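Long-range contact in anthranilate-CoA ligase (Stigmatella aurantiaca, PDB 4WV3), which belongs to the ANL superfamily of AMP-binding enzymes, with a large AMP-binding region followed by a smaller C-terminal domain: residues G345-D353 with G364-T372. Numbering follows the deposited sequence.
Sequences GYELKLVDD and GNVLLRSET
Leu367 packs against Val351 and Lys349 where strands 347-351 and 364-369 pair antiparallel, within a small antiparallel sheet that strand 392-401 continues beyond 364-369. Leu367 CD1 lies 3.8 Å from Val351 CG2, the two side chains crossing at about a right angle, while the aliphatic part of Lys349 runs alongside, with Lys349 CE 3.7 Å from Leu367 CD1; Trp392 adds a cation-pi contact to the lysine. Farther along this face, Glu347 and Arg369 extend side by side. Glu347 OE1 stands 3.5 Å from Arg369 NH1 but well out of the guanidinium plane, so the attraction is one of charge without a directed N-H, and Glu391 offers the arginine a second carboxylate.

Asn365 grips Val351 O twice: its backbone N donates at 2.6 Å, and its ND2 reaches the same oxygen at 3.0 Å, the latter bond bent to 143° and tilted from the carbonyl plane. CG lies beside the backbone N (chi1 -58°), which turns the amide toward the carbonyl of Val351 at the end of strand 347-351. Asn365 OD1 accepts from Lys398 and from a water that also donates to Asp353 OD1.

At the other end, the Tyr346 ring reaches past Ser370 towards Thr372, with Tyr346 OH 2.8 Å from Thr372 OG1. Ser370 OG accepts from Thr372 N in an ST turn, and both hydroxyl side chains also bond to Asn322. Leu348, Leu350, Val366 and Leu368 occupy the opposite face; the side chain of Val366 lies about 8 Å from the bound 5'-O-[(S)-[(2-aminobenzoyl)oxy](hydroxy)phosphoryl]adenosine. One face of the pair is thus apolar and the other mixes apolar packing with charged chains, with polar links at the two ends, where the doubly bonded carbonyl of Val351 ties side chain and backbone of Asn365 to one point.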
loop_
_atom_site.group_PDB
_atom_site.type_symbol
_atom_site.label_atom_id
_atom_site.label_comp_id
_atom_site.label_asym_id
_atom_site.label_seq_id
_atom_site.Cartn_x
_atom_site.Cartn_y
_atom_site.Cartn_z
ATOM N N GLY A 345 -17.064 -12.296 0.180
ATOM C CA GLY A 345 -15.975 -13.253 0.254
ATOM C C GLY A 345 -15.151 -13.006 1.503
ATOM O O GLY A 345 -14.468 -13.897 2.011
ATOM N N TYR A 346 -15.223 -11.774 1.995
ATOM C CA TYR A 346 -14.568 -11.389 3.236
ATOM C C TYR A 346 -15.614 -11.167 4.320
ATOM O O TYR A 346 -16.603 -10.462 4.110
ATOM C CB TYR A 346 -13.748 -10.114 3.033
ATOM C CG TYR A 346 -12.549 -10.288 2.126
ATOM C CD1 TYR A 346 -11.754 -11.424 2.201
ATOM C CD2 TYR A 346 -12.218 -9.319 1.190
ATOM C CE1 TYR A 346 -10.658 -11.585 1.373
ATOM C CE2 TYR A 346 -11.125 -9.471 0.359
ATOM C CZ TYR A 346 -10.349 -10.606 0.454
ATOM O OH TYR A 346 -9.261 -10.760 -0.375
ATOM N N GLU A 347 -15.392 -11.774 5.481
ATOM C CA GLU A 347 -16.334 -11.675 6.588
ATOM C C GLU A 347 -15.753 -10.824 7.716
ATOM O O GLU A 347 -14.616 -11.029 8.142
ATOM C CB GLU A 347 -16.698 -13.072 7.089
ATOM C CG GLU A 347 -17.852 -13.107 8.071
ATOM C CD GLU A 347 -18.285 -14.522 8.393
ATOM O OE1 GLU A 347 -18.000 -15.434 7.586
ATOM O OE2 GLU A 347 -18.904 -14.724 9.458
ATOM N N LEU A 348 -16.541 -9.867 8.194
ATOM C CA LEU A 348 -16.072 -8.898 9.182
ATOM C C LEU A 348 -16.675 -9.128 10.562
ATOM O O LEU A 348 -17.712 -9.776 10.699
ATOM C CB LEU A 348 -16.402 -7.477 8.725
ATOM C CG LEU A 348 -15.421 -6.700 7.847
ATOM C CD1 LEU A 348 -14.651 -7.601 6.896
ATOM C CD2 LEU A 348 -16.206 -5.663 7.072
ATOM N N LYS A 349 -16.017 -8.606 11.564
ATOM C CA LYS A 349 -16.433 -8.713 12.951
ATOM C C LYS A 349 -15.848 -7.557 13.771
ATOM O O LYS A 349 -14.734 -7.241 13.602
ATOM C CB LYS A 349 -15.970 -10.050 13.486
ATOM C CG LYS A 349 -16.752 -10.559 14.654
ATOM C CD LYS A 349 -16.655 -12.042 14.793
ATOM C CE LYS A 349 -15.319 -12.439 15.301
ATOM N NZ LYS A 349 -15.418 -13.723 15.981
ATOM N N LEU A 350 -16.638 -6.900 14.608
ATOM C CA LEU A 350 -16.112 -5.889 15.520
ATOM C C LEU A 350 -16.253 -6.335 16.971
ATOM O O LEU A 350 -17.361 -6.553 17.458
ATOM C CB LEU A 350 -16.815 -4.548 15.307
ATOM C CG LEU A 350 -16.589 -3.874 13.953
ATOM C CD1 LEU A 350 -17.305 -2.534 13.897
ATOM C CD2 LEU A 350 -15.104 -3.703 13.677
ATOM N N VAL A 351 -15.124 -6.463 17.658
ATOM C CA VAL A 351 -15.119 -6.969 19.025
ATOM C C VAL A 351 -14.449 -6.006 19.997
ATOM O O VAL A 351 -13.634 -5.172 19.598
ATOM C CB VAL A 351 -14.409 -8.335 19.109
ATOM C CG1 VAL A 351 -15.175 -9.382 18.317
ATOM C CG2 VAL A 351 -12.978 -8.220 18.607
ATOM N N ASP A 352 -14.794 -6.126 21.275
ATOM C CA ASP A 352 -14.144 -5.336 22.314
ATOM C C ASP A 352 -12.745 -5.873 22.598
ATOM O O ASP A 352 -12.278 -6.796 21.931
ATOM C CB ASP A 352 -14.987 -5.304 23.595
ATOM C CG ASP A 352 -15.445 -6.685 24.039
ATOM O OD1 ASP A 352 -14.759 -7.683 23.731
ATOM O OD2 ASP A 352 -16.496 -6.769 24.706
ATOM N N ASP A 353 -12.082 -5.305 23.600
ATOM C CA ASP A 353 -10.715 -5.702 23.922
ATOM C C ASP A 353 -10.635 -7.039 24.666
ATOM O O ASP A 353 -9.563 -7.441 25.117
ATOM C CB ASP A 353 -10.001 -4.596 24.705
ATOM C CG ASP A 353 -9.754 -3.356 23.864
ATOM O OD1 ASP A 353 -8.708 -3.295 23.185
ATOM O OD2 ASP A 353 -10.608 -2.444 23.876
ATOM N N GLY A 364 -15.092 -0.865 17.919
ATOM C CA GLY A 364 -14.585 -2.186 18.237
ATOM C C GLY A 364 -13.361 -2.535 17.415
ATOM O O GLY A 364 -13.027 -1.839 16.455
ATOM N N ASN A 365 -12.684 -3.613 17.796
ATOM C CA ASN A 365 -11.519 -4.079 17.057
ATOM C C ASN A 365 -11.928 -4.871 15.820
ATOM O O ASN A 365 -12.888 -5.639 15.855
ATOM C CB ASN A 365 -10.616 -4.927 17.956
ATOM C CG ASN A 365 -10.152 -4.176 19.188
ATOM O OD1 ASN A 365 -9.169 -3.435 19.145
ATOM N ND2 ASN A 365 -10.860 -4.362 20.296
ATOM N N VAL A 366 -11.196 -4.680 14.728
ATOM C CA VAL A 366 -11.528 -5.328 13.465
ATOM C C VAL A 366 -10.973 -6.744 13.363
ATOM O O VAL A 366 -9.764 -6.957 13.451
ATOM C CB VAL A 366 -11.021 -4.511 12.264
ATOM C CG1 VAL A 366 -11.211 -5.291 10.972
ATOM C CG2 VAL A 366 -11.741 -3.184 12.197
ATOM N N LEU A 367 -11.867 -7.708 13.176
ATOM C CA LEU A 367 -11.470 -9.081 12.893
ATOM C C LEU A 367 -11.905 -9.465 11.482
ATOM O O LEU A 367 -13.086 -9.389 11.141
ATOM C CB LEU A 367 -12.057 -10.046 13.923
ATOM C CG LEU A 367 -11.362 -10.066 15.286
ATOM C CD1 LEU A 367 -12.060 -11.022 16.239
ATOM C CD2 LEU A 367 -9.896 -10.440 15.127
ATOM N N LEU A 368 -10.939 -9.867 10.666
ATOM C CA LEU A 368 -11.197 -10.183 9.267
ATOM C C LEU A 368 -11.139 -11.683 8.997
ATOM O O LEU A 368 -10.207 -12.366 9.421
ATOM C CB LEU A 368 -10.196 -9.452 8.370
ATOM C CG LEU A 368 -10.158 -9.862 6.897
ATOM C CD1 LEU A 368 -11.491 -9.579 6.217
ATOM C CD2 LEU A 368 -9.019 -9.155 6.179
ATOM N N ARG A 369 -12.145 -12.184 8.288
ATOM C CA ARG A 369 -12.173 -13.579 7.872
ATOM C C ARG A 369 -11.933 -13.652 6.369
ATOM O O ARG A 369 -12.744 -13.169 5.579
ATOM C CB ARG A 369 -13.516 -14.209 8.237
ATOM C CG ARG A 369 -13.611 -15.700 7.979
ATOM C CD ARG A 369 -14.883 -16.258 8.591
ATOM N NE ARG A 369 -14.988 -17.705 8.434
ATOM C CZ ARG A 369 -15.909 -18.453 9.033
ATOM N NH1 ARG A 369 -16.803 -17.889 9.835
ATOM N NH2 ARG A 369 -15.934 -19.763 8.834
ATOM N N SER A 370 -10.814 -14.253 5.979
ATOM C CA SER A 370 -10.376 -14.215 4.588
ATOM C C SER A 370 -9.649 -15.482 4.151
ATOM O O SER A 370 -8.992 -16.143 4.954
ATOM C CB SER A 370 -9.461 -13.009 4.371
ATOM O OG SER A 370 -8.698 -13.150 3.185
ATOM N N GLU A 371 -9.764 -15.808 2.867
ATOM C CA GLU A 371 -9.002 -16.907 2.290
ATOM C C GLU A 371 -7.734 -16.385 1.625
ATOM O O GLU A 371 -6.938 -17.156 1.091
ATOM C CB GLU A 371 -9.846 -17.687 1.281
ATOM C CG GLU A 371 -10.928 -18.545 1.912
ATOM C CD GLU A 371 -11.633 -19.430 0.904
ATOM O OE1 GLU A 371 -11.740 -19.030 -0.275
ATOM O OE2 GLU A 371 -12.078 -20.530 1.292
ATOM N N THR A 372 -7.553 -15.069 1.665
ATOM C CA THR A 372 -6.382 -14.439 1.070
ATOM C C THR A 372 -5.405 -13.980 2.149
ATOM O O THR A 372 -4.327 -13.464 1.848
ATOM C CB THR A 372 -6.776 -13.235 0.197
ATOM O OG1 THR A 372 -7.290 -12.185 1.026
ATOM C CG2 THR A 372 -7.834 -13.641 -0.811
HETATM O O HOH W 1 -11.874 -14.441 1.269
HETATM O O HOH W 2 -6.741 -3.327 21.129
#